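Cj0977 (Campylobacter jejuni, PDB 3BNV) is a sigma28-regulated, non-flagellar virulence protein with a hot-dog fold whose molecular activity remains unknown. Local coordinates at residues F86-G91 against I139-D145; E24-C28 against Q79-E85. One frame throughout, in Å; residues are numbered along the deposited sequence.

How the contacts relate
From the N terminus, the chain passes helix 15-22 and enters the loop 24-28. Contact 2 joins that loop to the C-terminal end of helix 67-82, closing a loop of 50 residues that holds helix 33-36, strands 38-43 and 46-52 and most of helix 67-82. Contact 1 opens at the very next residue, F86, and closes 47 residues later, when strand 132-143 returns beside strand 87-96. The two loops therefore follow in series, neither nesting nor crossing. Q79 and S87 join them through a probable hydrogen bond between OE1 and OG, so N-terminal loop, central helix and sheet meet at one corner, and both contacts reach the second subunit.

Contact 1. Residues F86-G91 against I139-D145; sequences FSVIIG and IQVVSTD
V142 O is approached by two neighbouring groups of the facing strand: V88 N donates a hydrogen bond of 2.9 Å to it, and the CA-H of S87 adds a weaker contact. V142 N returns a bond to V88 O, making V88 and V142 a hydrogen-bonded antiparallel pair. T144 N also donates to F86 O. At the other end, I90 N donates to Q140 O and Q140 N to G91 O, so that I90 and G91 both face Q140, as in a beta bulge. With CG1 between the backbone N and the carbonyl carbon (chi1 54°), the I90 side chain brings CD1 to 3.7 Å from V142 CG2, and CG1 comes to 3.8 Å from Q140 CB. In this hot-dog fold the sheet curls round helix 67-82, and the two strands are its neighbours at one edge, their axes 4.6 Å apart at 139°. I89 and V141 turn their side chains to the helix side, where I89 packs on F71 and N75; its CG2 also meets I139 CG2 at 3.8 Å. V88 and V142 point to the opposite face. The F86 ring receives T144 O at its edge, close to the ring plane, while D145 O lies 3.4 Å from CD1; D145 itself forms a salt bridge with K119. Strand 87-96 is outermost within the chain, yet G91 pairs antiparallel with a strand of the second subunit, continuing the sheet across the interface, and I89 N bonds to D67 of that subunit.

Contact 2. Residues E24-C28 against Q79-E85; sequences ELLTC and QASINKE
Q79, in the last turn of helix 67-82, the central helix of the hot-dog fold, meets T27 and C28. T27 crosses its side chain at about a right angle, OG1 lying 3.6 Å from Q79 CB, and C28 SG lies 3.4 Å from Q79 NE2. The amide oxygen of Q79 pairs with S87 OG, and its nitrogen is weakly bonded to N75, so the amide has polar partners on the helix and the adjoining strand, and lies beside the loop. One residue on, A80 supplies an apolar contact: its CB is 4.2 Å from L25 CD2. Q79 O accepts from both I82 N and N83 N as the helix ends, and N83 then takes a left-handed backbone conformation with positive phi (56°). With CG anti to the backbone N (chi1 -161°), its amide reaches the loop backbone and binds at two points. OD1 accepts from L26 N at 2.7 Å, the donor lying on a lone pair in the carbonyl plane and the bond nearly straight (175°). ND2 gives a 3.0 Å bond to E24 O, approaching from above that carbonyl's plane. At K84 the backbone O lies beside T27 CB, and at E85 the CB packs against L26 CB. Using an acceptor and a donor on one flat group, N83 satisfies a loop N-H and a loop C=O two residues apart; this pairing sets which way round its amide sits and ties a segment without regular secondary structure to the helix end.

Contact 1. Residues F86-G91 against I139-D145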
loop_
_atom_site.group_PDB
_atom_site.type_symbol
_atom_site.label_atom_id
_atom_site.label_comp_id
_atom_site.label_asym_id
_atom_site.label_seq_id
_atom_site.Cartn_x
_atom_site.Cartn_y
_atom_site.Cartn_z
ATOM N N PHE A 86 -19.259 4.875 -0.176
ATOM C CA PHE A 86 -18.921 3.675 -0.923
ATOM C C PHE A 86 -17.954 3.985 -2.063
ATOM O O PHE A 86 -18.365 4.403 -3.134
ATOM C CB PHE A 86 -20.184 3.014 -1.492
ATOM C CG PHE A 86 -21.265 2.768 -0.478
ATOM C CD1 PHE A 86 -22.515 3.369 -0.621
ATOM C CD2 PHE A 86 -21.054 1.908 0.594
ATOM C CE1 PHE A 86 -23.532 3.134 0.293
ATOM C CE2 PHE A 86 -22.050 1.667 1.511
ATOM C CZ PHE A 86 -23.299 2.281 1.370
ATOM N N SER A 87 -16.670 3.761 -1.840
ATOM C CA SER A 87 -15.684 4.028 -2.864
ATOM C C SER A 87 -14.553 3.024 -2.779
ATOM O O SER A 87 -14.359 2.367 -1.757
ATOM C CB SER A 87 -15.135 5.444 -2.737
ATOM O OG SER A 87 -14.312 5.533 -1.608
ATOM N N VAL A 88 -13.822 2.905 -3.873
ATOM C CA VAL A 88 -12.637 2.091 -3.901
ATOM C C VAL A 88 -11.646 2.789 -4.790
ATOM O O VAL A 88 -12.003 3.771 -5.477
ATOM C CB VAL A 88 -12.918 0.671 -4.434
ATOM C CG1 VAL A 88 -14.030 0.018 -3.651
ATOM C CG2 VAL A 88 -13.237 0.691 -5.917
ATOM N N ILE A 89 -10.396 2.327 -4.778
ATOM C CA ILE A 89 -9.447 2.831 -5.773
ATOM C C ILE A 89 -9.214 1.818 -6.865
ATOM O O ILE A 89 -9.240 0.624 -6.598
ATOM C CB ILE A 89 -8.154 3.346 -5.161
ATOM C CG1 ILE A 89 -7.226 2.212 -4.755
ATOM C CG2 ILE A 89 -8.475 4.267 -4.001
ATOM C CD1 ILE A 89 -5.895 2.694 -4.175
ATOM N N ILE A 90 -9.042 2.279 -8.107
ATOM C CA ILE A 90 -9.004 1.355 -9.237
ATOM C C ILE A 90 -7.720 1.410 -9.987
ATOM O O ILE A 90 -7.471 0.585 -10.861
ATOM C CB ILE A 90 -10.094 1.633 -10.219
ATOM C CG1 ILE A 90 -10.041 3.091 -10.652
ATOM C CG2 ILE A 90 -11.414 1.244 -9.633
ATOM C CD1 ILE A 90 -10.750 3.337 -11.925
ATOM N N GLY A 91 -6.900 2.398 -9.663
ATOM C CA GLY A 91 -5.620 2.564 -10.341
ATOM C C GLY A 91 -4.741 3.557 -9.623
ATOM O O GLY A 91 -5.251 4.451 -8.938
ATOM N N ILE A 139 -3.972 8.937 -7.745
ATOM C CA ILE A 139 -4.801 7.790 -7.408
ATOM C C ILE A 139 -6.211 7.949 -7.953
ATOM O O ILE A 139 -6.832 8.988 -7.793
ATOM C CB ILE A 139 -4.821 7.604 -5.895
ATOM C CG1 ILE A 139 -3.422 7.198 -5.428
ATOM C CG2 ILE A 139 -5.811 6.569 -5.506
ATOM C CD1 ILE A 139 -3.374 6.864 -3.982
ATOM N N GLN A 140 -6.716 6.920 -8.605
ATOM C CA GLN A 140 -8.033 6.997 -9.202
ATOM C C GLN A 140 -9.065 6.366 -8.277
ATOM O O GLN A 140 -9.008 5.190 -8.002
ATOM C CB GLN A 140 -8.018 6.311 -10.567
ATOM C CG GLN A 140 -7.209 7.024 -11.649
ATOM C CD GLN A 140 -7.337 6.321 -13.009
ATOM O OE1 GLN A 140 -7.145 5.096 -13.107
ATOM N NE2 GLN A 140 -7.679 7.089 -14.063
ATOM N N VAL A 141 -9.997 7.183 -7.788
ATOM C CA VAL A 141 -11.050 6.748 -6.878
ATOM C C VAL A 141 -12.375 6.663 -7.627
ATOM O O VAL A 141 -12.706 7.544 -8.369
ATOM C CB VAL A 141 -11.270 7.751 -5.727
ATOM C CG1 VAL A 141 -12.270 7.187 -4.729
ATOM C CG2 VAL A 141 -9.952 8.129 -5.023
ATOM N N VAL A 142 -13.128 5.589 -7.436
ATOM C CA VAL A 142 -14.466 5.490 -8.003
ATOM C C VAL A 142 -15.461 5.240 -6.881
ATOM O O VAL A 142 -15.155 4.512 -5.918
ATOM C CB VAL A 142 -14.602 4.332 -9.017
ATOM C CG1 VAL A 142 -16.030 4.155 -9.374
ATOM C CG2 VAL A 142 -13.788 4.601 -10.280
ATOM N N SER A 143 -16.651 5.829 -6.997
ATOM C CA SER A 143 -17.667 5.626 -5.967
ATOM C C SER A 143 -18.958 5.046 -6.514
ATOM O O SER A 143 -19.235 5.080 -7.719
ATOM C CB SER A 143 -17.925 6.899 -5.155
ATOM O OG SER A 143 -18.298 7.981 -5.981
ATOM N N THR A 144 -19.740 4.458 -5.634
ATOM C CA THR A 144 -21.013 3.954 -6.073
ATOM C C THR A 144 -22.085 4.436 -5.108
ATOM O O THR A 144 -21.769 4.932 -4.011
ATOM C CB THR A 144 -20.974 2.423 -6.234
ATOM O OG1 THR A 144 -20.418 1.828 -5.052
ATOM C CG2 THR A 144 -20.085 2.046 -7.416
ATOM N N ASP A 145 -23.344 4.341 -5.525
ATOM C CA ASP A 145 -24.445 4.796 -4.674
ATOM C C ASP A 145 -24.732 3.722 -3.639
ATOM O O ASP A 145 -25.246 4.019 -2.564
ATOM C CB ASP A 145 -25.706 5.153 -5.484
ATOM C CG ASP A 145 -25.411 6.083 -6.667
ATOM O OD1 ASP A 145 -24.596 5.690 -7.533
ATOM O OD2 ASP A 145 -25.993 7.192 -6.750
#

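Contact 2. Residues E24-C28 against Q79-E85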
loop_
_atom_site.group_PDB
_atom_site.type_symbol
_atom_site.label_atom_id
_atom_site.label_comp_id
_atom_site.label_asym_id
_atom_site.label_seq_id
_atom_site.Cartn_x
_atom_site.Cartn_y
_atom_site.Cartn_z
ATOM N N GLU A 24 -16.942 13.520 10.310
ATOM C CA GLU A 24 -17.282 13.777 8.903
ATOM C C GLU A 24 -16.878 12.658 7.944
ATOM O O GLU A 24 -17.397 12.575 6.838
ATOM C CB GLU A 24 -16.626 15.074 8.409
ATOM C CG GLU A 24 -17.405 16.352 8.680
ATOM C CD GLU A 24 -16.486 17.571 8.794
ATOM O OE1 GLU A 24 -15.895 17.966 7.768
ATOM O OE2 GLU A 24 -16.351 18.131 9.908
ATOM N N LEU A 25 -15.928 11.822 8.347
ATOM C CA LEU A 25 -15.365 10.840 7.435
ATOM C C LEU A 25 -16.353 9.703 7.184
ATOM O O LEU A 25 -16.760 9.006 8.109
ATOM C CB LEU A 25 -14.046 10.303 7.998
ATOM C CG LEU A 25 -12.824 10.295 7.086
ATOM C CD1 LEU A 25 -13.127 9.483 5.890
ATOM C CD2 LEU A 25 -12.522 11.701 6.643
ATOM N N LEU A 26 -16.739 9.529 5.925
ATOM C CA LEU A 26 -17.646 8.449 5.536
ATOM C C LEU A 26 -16.871 7.264 4.972
ATOM O O LEU A 26 -17.376 6.143 4.947
ATOM C CB LEU A 26 -18.687 8.934 4.510
ATOM C CG LEU A 26 -19.819 9.869 4.965
ATOM C CD1 LEU A 26 -20.533 10.541 3.798
ATOM C CD2 LEU A 26 -20.821 9.120 5.820
ATOM N N THR A 27 -15.645 7.519 4.526
ATOM C CA THR A 27 -14.852 6.512 3.827
ATOM C C THR A 27 -14.014 5.671 4.771
ATOM O O THR A 27 -13.518 6.165 5.763
ATOM C CB THR A 27 -13.907 7.172 2.789
ATOM O OG1 THR A 27 -13.321 6.176 1.938
ATOM C CG2 THR A 27 -12.811 7.916 3.482
ATOM N N CYS A 28 -13.843 4.397 4.462
ATOM C CA CYS A 28 -12.965 3.532 5.260
ATOM C C CYS A 28 -13.189 3.644 6.771
ATOM O O CYS A 28 -12.240 3.811 7.538
ATOM C CB CYS A 28 -11.497 3.805 4.906
ATOM S SG CYS A 28 -11.161 3.682 3.111
ATOM N N GLN A 79 -8.813 8.779 -0.699
ATOM C CA GLN A 79 -10.223 8.519 -0.509
ATOM C C GLN A 79 -10.853 9.549 0.398
ATOM O O GLN A 79 -11.980 9.937 0.178
ATOM C CB GLN A 79 -10.472 7.119 0.025
ATOM C CG GLN A 79 -10.053 6.014 -0.927
ATOM C CD GLN A 79 -10.742 4.723 -0.602
ATOM O OE1 GLN A 79 -11.944 4.604 -0.791
ATOM N NE2 GLN A 79 -10.005 3.756 -0.088
ATOM N N ALA A 80 -10.129 10.037 1.401
ATOM C CA ALA A 80 -10.717 11.046 2.270
ATOM C C ALA A 80 -11.013 12.351 1.529
ATOM O O ALA A 80 -11.916 13.086 1.909
ATOM C CB ALA A 80 -9.853 11.296 3.432
ATOM N N SER A 81 -10.263 12.629 0.471
ATOM C CA SER A 81 -10.450 13.852 -0.302
ATOM C C SER A 81 -11.760 13.852 -1.072
ATOM O O SER A 81 -12.246 14.895 -1.450
ATOM C CB SER A 81 -9.305 14.045 -1.291
ATOM O OG SER A 81 -9.402 13.111 -2.348
ATOM N N ILE A 82 -12.303 12.668 -1.336
ATOM C CA ILE A 82 -13.588 12.524 -2.005
ATOM C C ILE A 82 -14.688 12.296 -0.979
ATOM O O ILE A 82 -15.796 12.778 -1.127
ATOM C CB ILE A 82 -13.564 11.292 -2.918
ATOM C CG1 ILE A 82 -12.466 11.472 -3.958
ATOM C CG2 ILE A 82 -14.958 11.059 -3.563
ATOM C CD1 ILE A 82 -12.424 12.887 -4.492
ATOM N N ASN A 83 -14.375 11.526 0.056
ATOM C CA ASN A 83 -15.280 11.303 1.184
ATOM C C ASN A 83 -16.663 10.753 0.834
ATOM O O ASN A 83 -17.679 11.252 1.306
ATOM C CB ASN A 83 -15.467 12.568 2.029
ATOM C CG ASN A 83 -16.001 12.249 3.414
ATOM O OD1 ASN A 83 -15.852 11.130 3.889
ATOM N ND2 ASN A 83 -16.607 13.220 4.063
ATOM N N LYS A 84 -16.699 9.723 0.016
ATOM C CA LYS A 84 -17.945 9.047 -0.277
ATOM C C LYS A 84 -18.043 7.781 0.557
ATOM O O LYS A 84 -17.039 7.137 0.845
ATOM C CB LYS A 84 -18.011 8.692 -1.754
ATOM C CG LYS A 84 -18.184 9.894 -2.649
ATOM C CD LYS A 84 -19.633 10.253 -2.833
ATOM C CE LYS A 84 -19.800 11.580 -3.527
ATOM N NZ LYS A 84 -21.254 11.881 -3.644
ATOM N N GLU A 85 -19.251 7.416 0.953
ATOM C CA GLU A 85 -19.397 6.261 1.809
ATOM C C GLU A 85 -18.962 4.989 1.107
ATOM O O GLU A 85 -18.380 4.116 1.717
ATOM C CB GLU A 85 -20.829 6.110 2.297
ATOM C CG GLU A 85 -21.001 4.927 3.225
ATOM C CD GLU A 85 -22.341 4.915 3.874
ATOM O OE1 GLU A 85 -22.499 4.207 4.898
ATOM O OE2 GLU A 85 -23.234 5.624 3.353
#